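Local atomic coordinates of GGDEF family protein (PDB entry 5GZS), a protein that binds arginine in its periplasmic portion and, as a GGDEF-family diguanylate cyclase, probably makes the second messenger cyclic di-GMP. Residues I47-D53 and I168-K172; L315-E319 and A370-K374; S363-K367 and Y378-N382. All coordinates share one frame; numbering follows the deposited sequence.

Contact 1 (I47-D53 and I168-K172)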
ATOM      1  N   ILE A  47      27.376 -30.683  -0.175  1.00 70.92           N
ATOM      2  CA  ILE A  47      26.240 -31.591  -0.185  1.00 71.03           C
ATOM      3  C   ILE A  47      26.162 -32.398  -1.485  1.00 72.09           C
ATOM      4  O   ILE A  47      26.267 -33.621  -1.436  1.00 78.88           O
ATOM      5  CB  ILE A  47      24.915 -30.848   0.042  1.00 66.85           C
ATOM      6  CG1 ILE A  47      24.836 -30.340   1.482  1.00 58.76           C
ATOM      7  CG2 ILE A  47      23.746 -31.788  -0.174  1.00 64.57           C
ATOM      8  CD1 ILE A  47      24.733 -31.464   2.507  1.00 55.23           C
ATOM      9  N   GLU A  48      25.987 -31.745  -2.632  1.00 71.37           N
ATOM     10  CA  GLU A  48      25.813 -32.504  -3.878  1.00 75.64           C
ATOM     11  C   GLU A  48      27.005 -33.414  -4.129  1.00 69.87           C
ATOM     12  O   GLU A  48      26.814 -34.596  -4.403  1.00 64.33           O
ATOM     13  CB  GLU A  48      25.573 -31.592  -5.088  1.00 80.59           C
ATOM     14  CG  GLU A  48      26.580 -30.500  -5.335  1.00 80.73           C
ATOM     15  CD  GLU A  48      26.297 -29.784  -6.638  1.00 90.66           C
ATOM     16  OE1 GLU A  48      26.968 -28.770  -6.924  1.00 94.23           O
ATOM     17  OE2 GLU A  48      25.405 -30.248  -7.386  1.00 91.51           O
ATOM     18  N   THR A  49      28.217 -32.870  -4.000  1.00 67.17           N
ATOM     19  CA  THR A  49      29.428 -33.685  -3.889  1.00 69.95           C
ATOM     20  C   THR A  49      29.259 -34.897  -2.971  1.00 73.37           C
ATOM     21  O   THR A  49      29.116 -36.012  -3.445  1.00 84.75           O
ATOM     22  CB  THR A  49      30.610 -32.856  -3.369  1.00 66.99           C
ATOM     23  OG1 THR A  49      30.974 -31.905  -4.366  1.00 68.04           O
ATOM     24  CG2 THR A  49      31.819 -33.738  -3.059  1.00 72.95           C
ATOM     25  N   GLY A  50      29.264 -34.674  -1.661  1.00 73.95           N
ATOM     26  CA  GLY A  50      29.210 -35.763  -0.710  1.00 70.16           C
ATOM     27  C   GLY A  50      30.258 -35.647   0.385  1.00 73.38           C
ATOM     28  O   GLY A  50      30.529 -36.618   1.092  1.00 76.53           O
ATOM     29  N   ASN A  51      30.860 -34.469   0.537  1.00 75.93           N
ATOM     30  CA  ASN A  51      31.790 -34.266   1.648  1.00 78.59           C
ATOM     31  C   ASN A  51      31.069 -33.961   2.940  1.00 70.85           C
ATOM     32  O   ASN A  51      31.695 -33.793   3.985  1.00 75.43           O
ATOM     33  CB  ASN A  51      32.780 -33.148   1.343  1.00 81.25           C
ATOM     34  CG  ASN A  51      34.017 -33.661   0.665  1.00 80.73           C
ATOM     35  OD1 ASN A  51      33.989 -33.960  -0.522  1.00 84.45           O
ATOM     36  ND2 ASN A  51      35.107 -33.797   1.420  1.00 77.55           N
ATOM     37  N   ALA A  52      29.746 -33.880   2.849  1.00 59.61           N
ATOM     38  CA  ALA A  52      28.888 -33.628   4.001  1.00 57.30           C
ATOM     39  C   ALA A  52      27.556 -34.355   3.798  1.00 62.12           C
ATOM     40  O   ALA A  52      27.046 -34.421   2.671  1.00 68.63           O
ATOM     41  CB  ALA A  52      28.678 -32.140   4.188  1.00 58.40           C
ATOM     42  N   ASP A  53      27.015 -34.924   4.873  1.00 55.62           N
ATOM     43  CA  ASP A  53      25.855 -35.809   4.778  1.00 51.44           C
ATOM     44  C   ASP A  53      24.539 -35.047   4.869  1.00 56.37           C
ATOM     45  O   ASP A  53      23.530 -35.440   4.273  1.00 51.45           O
ATOM     46  CB  ASP A  53      25.906 -36.882   5.877  1.00 51.55           C
ATOM     47  CG  ASP A  53      27.001 -37.909   5.649  1.00 55.36           C
ATOM     48  OD1 ASP A  53      26.897 -38.686   4.675  1.00 62.11           O
ATOM     49  OD2 ASP A  53      27.958 -37.959   6.446  1.00 49.13           O
ATOM     50  N   ILE A 168      15.867 -29.394   5.179  1.00 51.49           N
ATOM     51  CA  ILE A 168      17.086 -30.174   5.354  1.00 49.03           C
ATOM     52  C   ILE A 168      17.431 -30.814   4.037  1.00 46.12           C
ATOM     53  O   ILE A 168      16.530 -31.221   3.303  1.00 53.15           O
ATOM     54  CB  ILE A 168      16.918 -31.255   6.437  1.00 49.14           C
ATOM     55  CG1 ILE A 168      16.592 -30.598   7.785  1.00 53.57           C
ATOM     56  CG2 ILE A 168      18.170 -32.091   6.547  1.00 46.78           C
ATOM     57  CD1 ILE A 168      16.434 -31.545   8.925  1.00 39.23           C
ATOM     58  N   VAL A 169      18.715 -30.895   3.705  1.00 47.48           N
ATOM     59  CA  VAL A 169      19.064 -31.449   2.404  1.00 54.98           C
ATOM     60  C   VAL A 169      20.199 -32.484   2.493  1.00 60.87           C
ATOM     61  O   VAL A 169      20.900 -32.552   3.512  1.00 67.96           O
ATOM     62  CB  VAL A 169      19.436 -30.330   1.445  1.00 60.02           C
ATOM     63  CG1 VAL A 169      20.696 -29.556   1.920  1.00 54.98           C
ATOM     64  CG2 VAL A 169      19.521 -30.879   0.040  1.00 63.77           C
ATOM     65  N   THR A 170      20.368 -33.280   1.431  1.00 53.46           N
ATOM     66  CA  THR A 170      21.197 -34.494   1.460  1.00 55.82           C
ATOM     67  C   THR A 170      21.782 -34.796   0.101  1.00 63.60           C
ATOM     68  O   THR A 170      21.140 -34.485  -0.904  1.00 67.39           O
ATOM     69  CB  THR A 170      20.371 -35.736   1.891  1.00 64.14           C
ATOM     70  OG1 THR A 170      19.493 -35.387   2.970  1.00 67.80           O
ATOM     71  CG2 THR A 170      21.275 -36.887   2.321  1.00 53.80           C
ATOM     72  N   PRO A 171      22.991 -35.402   0.052  1.00 63.94           N
ATOM     73  CA  PRO A 171      23.486 -35.857  -1.247  1.00 65.14           C
ATOM     74  C   PRO A 171      22.437 -36.713  -1.932  1.00 73.39           C
ATOM     75  O   PRO A 171      21.765 -37.495  -1.247  1.00 63.03           O
ATOM     76  CB  PRO A 171      24.733 -36.659  -0.884  1.00 58.73           C
ATOM     77  CG  PRO A 171      25.260 -35.970   0.298  1.00 56.65           C
ATOM     78  CD  PRO A 171      24.042 -35.500   1.080  1.00 59.59           C
ATOM     79  N   LYS A 172      22.280 -36.525  -3.244  1.00 72.87           N
ATOM     80  CA  LYS A 172      21.140 -37.056  -3.969  1.00 71.72           C
ATOM     81  C   LYS A 172      21.115 -38.569  -3.887  1.00 76.23           C
ATOM     82  O   LYS A 172      22.140 -39.225  -4.068  1.00 79.67           O
ATOM     83  CB  LYS A 172      21.175 -36.591  -5.424  1.00 79.58           C
ATOM     84  CG  LYS A 172      20.666 -37.601  -6.430  1.00 83.34           C
ATOM     85  CD  LYS A 172      20.569 -36.955  -7.819  1.00 90.93           C
ATOM     86  CE  LYS A 172      20.986 -37.929  -8.929  1.00 99.68           C
ATOM     87  NZ  LYS A 172      21.427 -37.216 -10.161  1.00103.90           N
TER
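The carbonyl oxygen of Asp53 faces the opposite segment but finds only carbon there: it borders Thr170 CG2 and Pro171 CD, the latter 3.2 Å from Asp53 O, and no polar bond joins the two segments. The carboxylate of Asp53 is engaged elsewhere, OD1 accepting from the His175 side chain and OD2 from Lys7 N. Pro171 is the centrepiece of the contact. Its ring enters the bend by which the chain leaves helix 40-49 and returns toward the sheet, so that Pro171 CG borders both Ile47 O and Ala52 O. A proline suits this place: it offers a compact apolar ring and has no N-H that would need an acceptor. Ile47 adds both its branches. CG2, anti to the backbone N, is set over the Thr170-Pro171 peptide, and Ile47 CG2 lies 3.9 Å from Pro171 CD. The other branch reaches along the strand, with Ile47 CG1 4.2 Å from Val169 CG1. The turn itself is made at Gly50, the first residue beyond the helix, whose phi of 132° would press a beta carbon against the preceding carbonyl oxygen; glycine has none. The contact lies in the N-terminal, arginine-binding domain, of the family 3 solute-binding type, and fastens the C-terminal end of helix 40-49, with the turn after it, to the end of strand 166-170. That strand is the middle one of a three-stranded antiparallel sheet, with Val169 bonded through its backbone to Ala55 and Thr170 to Asp69. Val169 also touches Ile58, a residue of the arginine pocket, while helix 176-186 receives the side chains of Ile168 and Thr170.

Contact 2 (L315-E319 and A370-K374)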
ATOM      1  N   LEU A 315     -14.080  10.873   6.558  1.00 53.40           N
ATOM      2  CA  LEU A 315     -15.110  11.854   6.829  1.00 52.99           C
ATOM      3  C   LEU A 315     -16.313  11.198   7.466  1.00 54.69           C
ATOM      4  O   LEU A 315     -16.758  10.123   7.053  1.00 51.69           O
ATOM      5  CB  LEU A 315     -15.486  12.602   5.560  1.00 55.19           C
ATOM      6  CG  LEU A 315     -14.331  13.555   5.240  1.00 55.80           C
ATOM      7  CD1 LEU A 315     -14.652  14.466   4.103  1.00 52.00           C
ATOM      8  CD2 LEU A 315     -13.952  14.366   6.476  1.00 49.66           C
ATOM      9  N   VAL A 316     -16.803  11.836   8.520  1.00 53.52           N
ATOM     10  CA  VAL A 316     -18.028  11.392   9.141  1.00 60.28           C
ATOM     11  C   VAL A 316     -19.147  12.308   8.673  1.00 62.32           C
ATOM     12  O   VAL A 316     -19.002  13.533   8.700  1.00 62.08           O
ATOM     13  CB  VAL A 316     -17.920  11.387  10.663  1.00 60.81           C
ATOM     14  CG1 VAL A 316     -19.274  11.157  11.279  1.00 65.77           C
ATOM     15  CG2 VAL A 316     -16.947  10.316  11.106  1.00 63.75           C
ATOM     16  N   LYS A 317     -20.243  11.701   8.216  1.00 59.10           N
ATOM     17  CA  LYS A 317     -21.390  12.436   7.684  1.00 64.78           C
ATOM     18  C   LYS A 317     -22.684  11.964   8.322  1.00 74.43           C
ATOM     19  O   LYS A 317     -22.761  10.835   8.806  1.00 72.95           O
ATOM     20  CB  LYS A 317     -21.496  12.258   6.167  1.00 66.99           C
ATOM     21  CG  LYS A 317     -21.781  10.811   5.707  1.00 69.41           C
ATOM     22  CD  LYS A 317     -21.660  10.680   4.192  1.00 68.45           C
ATOM     23  CE  LYS A 317     -22.157   9.333   3.695  1.00 71.55           C
ATOM     24  NZ  LYS A 317     -23.628   9.254   3.716  1.00 66.49           N
ATOM     25  N   ARG A 318     -23.695  12.831   8.310  1.00 77.67           N
ATOM     26  CA  ARG A 318     -25.043  12.437   8.678  1.00 71.13           C
ATOM     27  C   ARG A 318     -25.444  11.265   7.794  1.00 68.50           C
ATOM     28  O   ARG A 318     -25.176  11.272   6.592  1.00 69.26           O
ATOM     29  CB  ARG A 318     -26.015  13.607   8.524  1.00 65.21           C
ATOM     30  CG  ARG A 318     -26.430  14.163   9.858  1.00 65.49           C
ATOM     31  CD  ARG A 318     -27.091  15.507   9.764  1.00 66.90           C
ATOM     32  NE  ARG A 318     -26.232  16.529   9.178  1.00 66.77           N
ATOM     33  CZ  ARG A 318     -26.458  17.082   7.991  1.00 66.79           C
ATOM     34  NH1 ARG A 318     -27.512  16.706   7.283  1.00 68.80           N
ATOM     35  NH2 ARG A 318     -25.644  18.014   7.517  1.00 66.36           N
ATOM     36  N   GLU A 319     -26.038  10.244   8.401  1.00 67.95           N
ATOM     37  CA  GLU A 319     -26.457   9.037   7.693  1.00 74.94           C
ATOM     38  C   GLU A 319     -27.406   9.380   6.528  1.00 86.87           C
ATOM     39  O   GLU A 319     -28.192  10.312   6.647  1.00 74.09           O
ATOM     40  CB  GLU A 319     -27.139   8.089   8.669  1.00 78.74           C
ATOM     41  CG  GLU A 319     -27.477   6.746   8.102  1.00 88.47           C
ATOM     42  CD  GLU A 319     -28.297   5.888   9.043  1.00 96.67           C
ATOM     43  OE1 GLU A 319     -28.173   6.087  10.261  1.00100.92           O
ATOM     44  OE2 GLU A 319     -29.069   5.020   8.584  1.00 98.16           O
ATOM     45  N   ALA A 370     -22.383  19.258  16.369  1.00 70.35           N
ATOM     46  CA  ALA A 370     -22.571  20.152  15.240  1.00 68.01           C
ATOM     47  C   ALA A 370     -23.058  19.389  14.012  1.00 72.23           C
ATOM     48  O   ALA A 370     -23.928  19.865  13.285  1.00 70.00           O
ATOM     49  CB  ALA A 370     -21.287  20.872  14.937  1.00 64.09           C
ATOM     50  N   LEU A 371     -22.488  18.205  13.782  1.00 67.02           N
ATOM     51  CA  LEU A 371     -22.899  17.376  12.651  1.00 62.27           C
ATOM     52  C   LEU A 371     -24.347  16.939  12.833  1.00 64.45           C
ATOM     53  O   LEU A 371     -25.148  16.992  11.895  1.00 70.01           O
ATOM     54  CB  LEU A 371     -21.983  16.160  12.505  1.00 57.70           C
ATOM     55  CG  LEU A 371     -22.403  15.146  11.443  1.00 58.40           C
ATOM     56  CD1 LEU A 371     -22.317  15.784  10.061  1.00 67.44           C
ATOM     57  CD2 LEU A 371     -21.574  13.865  11.501  1.00 56.84           C
ATOM     58  N   LEU A 372     -24.670  16.520  14.054  1.00 74.59           N
ATOM     59  CA  LEU A 372     -26.024  16.102  14.424  1.00 73.79           C
ATOM     60  C   LEU A 372     -27.032  17.233  14.303  1.00 75.98           C
ATOM     61  O   LEU A 372     -28.153  17.022  13.831  1.00 71.09           O
ATOM     62  CB  LEU A 372     -26.040  15.551  15.847  1.00 74.09           C
ATOM     63  CG  LEU A 372     -25.244  14.260  16.028  1.00 70.54           C
ATOM     64  CD1 LEU A 372     -25.198  13.827  17.489  1.00 66.83           C
ATOM     65  CD2 LEU A 372     -25.867  13.182  15.156  1.00 76.67           C
ATOM     66  N   ASN A 373     -26.634  18.436  14.715  1.00 75.67           N
ATOM     67  CA  ASN A 373     -27.533  19.591  14.632  1.00 82.53           C
ATOM     68  C   ASN A 373     -27.632  20.193  13.217  1.00 69.66           C
ATOM     69  O   ASN A 373     -28.258  21.233  13.038  1.00 71.12           O
ATOM     70  CB  ASN A 373     -27.095  20.681  15.630  1.00 81.12           C
ATOM     71  CG  ASN A 373     -27.181  20.228  17.097  1.00 79.78           C
ATOM     72  OD1 ASN A 373     -27.168  19.033  17.404  1.00 83.79           O
ATOM     73  ND2 ASN A 373     -27.255  21.193  18.006  1.00 73.11           N
ATOM     74  N   LYS A 374     -27.026  19.532  12.222  1.00 71.48           N
ATOM     75  CA  LYS A 374     -26.938  20.032  10.834  1.00 70.16           C
ATOM     76  C   LYS A 374     -26.283  21.421  10.729  1.00 75.30           C
ATOM     77  O   LYS A 374     -26.429  22.118   9.719  1.00 73.53           O
ATOM     78  CB  LYS A 374     -28.319  20.076  10.170  1.00 69.76           C
ATOM     79  CG  LYS A 374     -29.010  18.728  10.044  1.00 70.67           C
ATOM     80  CD  LYS A 374     -30.442  18.894   9.550  1.00 77.02           C
ATOM     81  CE  LYS A 374     -31.237  17.599   9.671  1.00 81.39           C
ATOM     82  NZ  LYS A 374     -30.756  16.545   8.729  1.00 82.76           N
TER
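Leu371 sends its CG anti to the backbone N (chi1 174°), which carries both methyl groups from the helix end toward the strand, while Arg318 folds at chi3 (-60°) and brings NE to Leu371 O, which lies at the edge of the guanidinium, near its plane. The first torsion sets up an apolar meeting: Leu371 CD2 is 3.6 Å from Val316 CG1, the two side chains crossing at about a right angle, and CD1 lies against the backbone N of Arg318. The second lets Arg318 NE donate to Leu371 O at 3.0 Å, although an N-H...O angle of 129° makes this bond weak. Both segments belong to an alpha/beta lobe of the family 3 solute-binding type, in which helix 364-372 packs on a mixed sheet and strand 312-318 is one of its inner strands. Near the helix end Leu371 O keeps a backbone donor, Lys374 N at 3.2 Å from Leu371 O, and the long arginine adds its weak side-chain bond from the strand. Lys374 continues the contact with its aliphatic part: CG lies over one face of the Arg318 guanidinium, 3.5 Å above the plane and offset toward the rim. The two charged ends are close, Arg318 NH1 being 3.6 Å from Lys374 NZ. Their repulsion is probably eased by Asp377, which forms a salt bridge with Arg318 NH2; Val376 O accepts from that same nitrogen, and Tyr321 makes a cation-pi contact with the arginine.

Contact 3 (S363-K367 and Y378-N382)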
ATOM      1  N   SER A 363     -13.903  21.017  20.728  1.00 72.70           N
ATOM      2  CA  SER A 363     -13.829  19.611  21.103  1.00 67.42           C
ATOM      3  C   SER A 363     -14.490  18.689  20.093  1.00 68.94           C
ATOM      4  O   SER A 363     -15.247  19.129  19.226  1.00 67.44           O
ATOM      5  CB  SER A 363     -14.476  19.401  22.471  1.00 59.51           C
ATOM      6  OG  SER A 363     -15.834  19.813  22.437  1.00 61.12           O
ATOM      7  N   GLN A 364     -14.195  17.402  20.247  1.00 64.29           N
ATOM      8  CA  GLN A 364     -14.802  16.348  19.462  1.00 60.50           C
ATOM      9  C   GLN A 364     -16.305  16.338  19.725  1.00 58.81           C
ATOM     10  O   GLN A 364     -17.119  16.392  18.782  1.00 72.51           O
ATOM     11  CB  GLN A 364     -14.168  15.008  19.815  1.00 62.81           C
ATOM     12  CG  GLN A 364     -14.166  14.005  18.667  1.00 70.93           C
ATOM     13  CD  GLN A 364     -14.298  12.569  19.147  1.00 78.98           C
ATOM     14  OE1 GLN A 364     -15.081  12.264  20.055  1.00 87.06           O
ATOM     15  NE2 GLN A 364     -13.501  11.686  18.567  1.00 77.19           N
ATOM     16  N   GLU A 365     -16.655  16.264  21.006  1.00 59.35           N
ATOM     17  CA  GLU A 365     -18.036  16.381  21.495  1.00 65.02           C
ATOM     18  C   GLU A 365     -18.875  17.445  20.798  1.00 67.34           C
ATOM     19  O   GLU A 365     -20.002  17.197  20.336  1.00 67.59           O
ATOM     20  CB  GLU A 365     -18.009  16.693  22.989  1.00 82.32           C
ATOM     21  CG  GLU A 365     -18.371  15.518  23.902  1.00 91.01           C
ATOM     22  CD  GLU A 365     -19.878  15.351  24.037  1.00100.50           C
ATOM     23  OE1 GLU A 365     -20.571  16.355  24.309  1.00106.22           O
ATOM     24  OE2 GLU A 365     -20.382  14.220  23.872  1.00108.94           O
ATOM     25  N   GLU A 366     -18.316  18.645  20.752  1.00 72.99           N
ATOM     26  CA  GLU A 366     -18.957  19.799  20.126  1.00 71.78           C
ATOM     27  C   GLU A 366     -18.962  19.643  18.604  1.00 67.24           C
ATOM     28  O   GLU A 366     -19.942  19.995  17.937  1.00 62.19           O
ATOM     29  CB  GLU A 366     -18.223  21.068  20.558  1.00 74.00           C
ATOM     30  CG  GLU A 366     -18.880  22.389  20.252  1.00 78.12           C
ATOM     31  CD  GLU A 366     -17.920  23.521  20.547  1.00 81.16           C
ATOM     32  OE1 GLU A 366     -16.804  23.224  21.026  1.00 83.37           O
ATOM     33  OE2 GLU A 366     -18.263  24.692  20.309  1.00 79.06           O
ATOM     34  N   LYS A 367     -17.859  19.101  18.075  1.00 65.93           N
ATOM     35  CA  LYS A 367     -17.716  18.807  16.650  1.00 66.53           C
ATOM     36  C   LYS A 367     -18.827  17.855  16.220  1.00 61.86           C
ATOM     37  O   LYS A 367     -19.600  18.151  15.309  1.00 58.82           O
ATOM     38  CB  LYS A 367     -16.329  18.210  16.351  1.00 63.15           C
ATOM     39  CG  LYS A 367     -16.103  17.787  14.887  1.00 59.01           C
ATOM     40  CD  LYS A 367     -14.613  17.659  14.513  1.00 53.20           C
ATOM     41  CE  LYS A 367     -13.927  16.525  15.258  1.00 57.24           C
ATOM     42  NZ  LYS A 367     -12.451  16.459  14.986  1.00 54.92           N
ATOM     43  N   TYR A 378     -20.081  17.438   7.195  1.00 57.40           N
ATOM     44  CA  TYR A 378     -18.999  16.446   7.242  1.00 56.69           C
ATOM     45  C   TYR A 378     -17.984  16.859   8.296  1.00 57.57           C
ATOM     46  O   TYR A 378     -17.566  18.018   8.339  1.00 62.14           O
ATOM     47  CB  TYR A 378     -18.273  16.302   5.890  1.00 58.30           C
ATOM     48  CG  TYR A 378     -19.097  15.771   4.717  1.00 63.44           C
ATOM     49  CD1 TYR A 378     -19.788  16.629   3.880  1.00 58.71           C
ATOM     50  CD2 TYR A 378     -19.142  14.415   4.437  1.00 66.18           C
ATOM     51  CE1 TYR A 378     -20.522  16.139   2.810  1.00 64.67           C
ATOM     52  CE2 TYR A 378     -19.871  13.920   3.375  1.00 58.60           C
ATOM     53  CZ  TYR A 378     -20.563  14.781   2.564  1.00 60.87           C
ATOM     54  OH  TYR A 378     -21.293  14.280   1.495  1.00 61.91           O
ATOM     55  N   ILE A 379     -17.575  15.918   9.142  1.00 61.56           N
ATOM     56  CA  ILE A 379     -16.542  16.204  10.129  1.00 56.59           C
ATOM     57  C   ILE A 379     -15.425  15.182   9.989  1.00 56.09           C
ATOM     58  O   ILE A 379     -15.657  14.062   9.524  1.00 57.42           O
ATOM     59  CB  ILE A 379     -17.106  16.192  11.560  1.00 51.30           C
ATOM     60  CG1 ILE A 379     -17.392  14.767  12.017  1.00 51.09           C
ATOM     61  CG2 ILE A 379     -18.385  17.016  11.640  1.00 53.16           C
ATOM     62  CD1 ILE A 379     -18.173  14.692  13.305  1.00 54.51           C
ATOM     63  N   VAL A 380     -14.208  15.566  10.365  1.00 56.24           N
ATOM     64  CA  VAL A 380     -13.065  14.697  10.141  1.00 47.01           C
ATOM     65  C   VAL A 380     -12.746  13.840  11.353  1.00 56.25           C
ATOM     66  O   VAL A 380     -12.394  14.341  12.418  1.00 53.40           O
ATOM     67  CB  VAL A 380     -11.793  15.475   9.783  1.00 45.95           C
ATOM     68  CG1 VAL A 380     -10.659  14.495   9.495  1.00 44.72           C
ATOM     69  CG2 VAL A 380     -12.024  16.374   8.602  1.00 47.08           C
ATOM     70  N   LEU A 381     -12.842  12.534  11.183  1.00 58.85           N
ATOM     71  CA  LEU A 381     -12.366  11.652  12.217  1.00 53.85           C
ATOM     72  C   LEU A 381     -11.411  10.622  11.672  1.00 48.51           C
ATOM     73  O   LEU A 381     -11.372  10.322  10.476  1.00 49.24           O
ATOM     74  CB  LEU A 381     -13.524  10.953  12.930  1.00 54.71           C
ATOM     75  CG  LEU A 381     -14.362  11.864  13.825  1.00 56.95           C
ATOM     76  CD1 LEU A 381     -15.412  11.052  14.560  1.00 66.94           C
ATOM     77  CD2 LEU A 381     -13.457  12.568  14.799  1.00 58.82           C
ATOM     78  N   ASN A 382     -10.625  10.088  12.602  1.00 42.48           N
ATOM     79  CA  ASN A 382      -9.780   8.935  12.366  1.00 59.66           C
ATOM     80  C   ASN A 382     -10.628   7.690  12.563  1.00 49.77           C
ATOM     81  O   ASN A 382     -11.413   7.596  13.506  1.00 42.40           O
ATOM     82  CB  ASN A 382      -8.593   8.929  13.328  1.00 67.39           C
ATOM     83  CG  ASN A 382      -8.990   8.548  14.741  1.00 70.03           C
ATOM     84  OD1 ASN A 382      -9.518   9.367  15.492  1.00 78.74           O
ATOM     85  ND2 ASN A 382      -8.736   7.298  15.110  1.00 58.75           N
TER
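This is a helix-on-sheet contact inside a beta-alpha-beta crossover: the first turn of helix 364-372 lies against strand 378-382, the strand that the chain enters soon after the helix ends. Lys367 does most of the touching. Its CG stands anti to the backbone N (chi1 177°), directing the side chain at the sheet, and Lys367 CG meets Ile379 CB at 3.8 Å. A bend at chi3 (66°) then turns the chain along the strand, past Leu381, where Lys367 CE is 4.0 Å from Leu381 CD2. The two side chains slide past each other in opposite directions. At its end, Lys367 NZ donates a weak hydrogen bond of 3.3 Å to Val380 O. Leu381 CD2 has a second neighbour in Gln364, whose amide NE2 comes within 3.9 Å of that methyl group as the two side chains cross at about a right angle. The beta-branched Ile379 suits an extended strand, and it and Leu381 give the helix apolar surface; their backbones are bonded on strand 312-318, to Val316 and Ile314. Ser363 starts the helix as its N-cap: Glu366 N donates to Ser363 OG at 3.2 Å with an angle of 155°, which helps fix the turn that carries Gln364 and Lys367. Lysine serves two needs here, since its methylenes pack like a hydrocarbon chain while its nitrogen still finds a carbonyl. Lys367 is a buried residue and NZ makes only a weak bond across this contact; a positive charge there is probably somewhat costlier than in water.

From the N terminus, contact 1 closes first, joining residues 47-53 to 168-172 and so bringing the end of helix 40-49 to a sheet strand across a loop of more than a hundred residues. It is complete before the others open, lies in the first, N-terminal family 3 solute-binding domain, and its centre is about 69 Å from that of contact 2. Contacts 2 and 3 share the second such domain and cross: 315-319 comes first, then 363-367, then 370-374, then 378-382. Contact 2 ties the end of helix 364-372 to strand 312-318, contact 3 its start to strand 378-382. These strands are neighbours in one sheet, so the two contacts hold the same helix to adjacent strands.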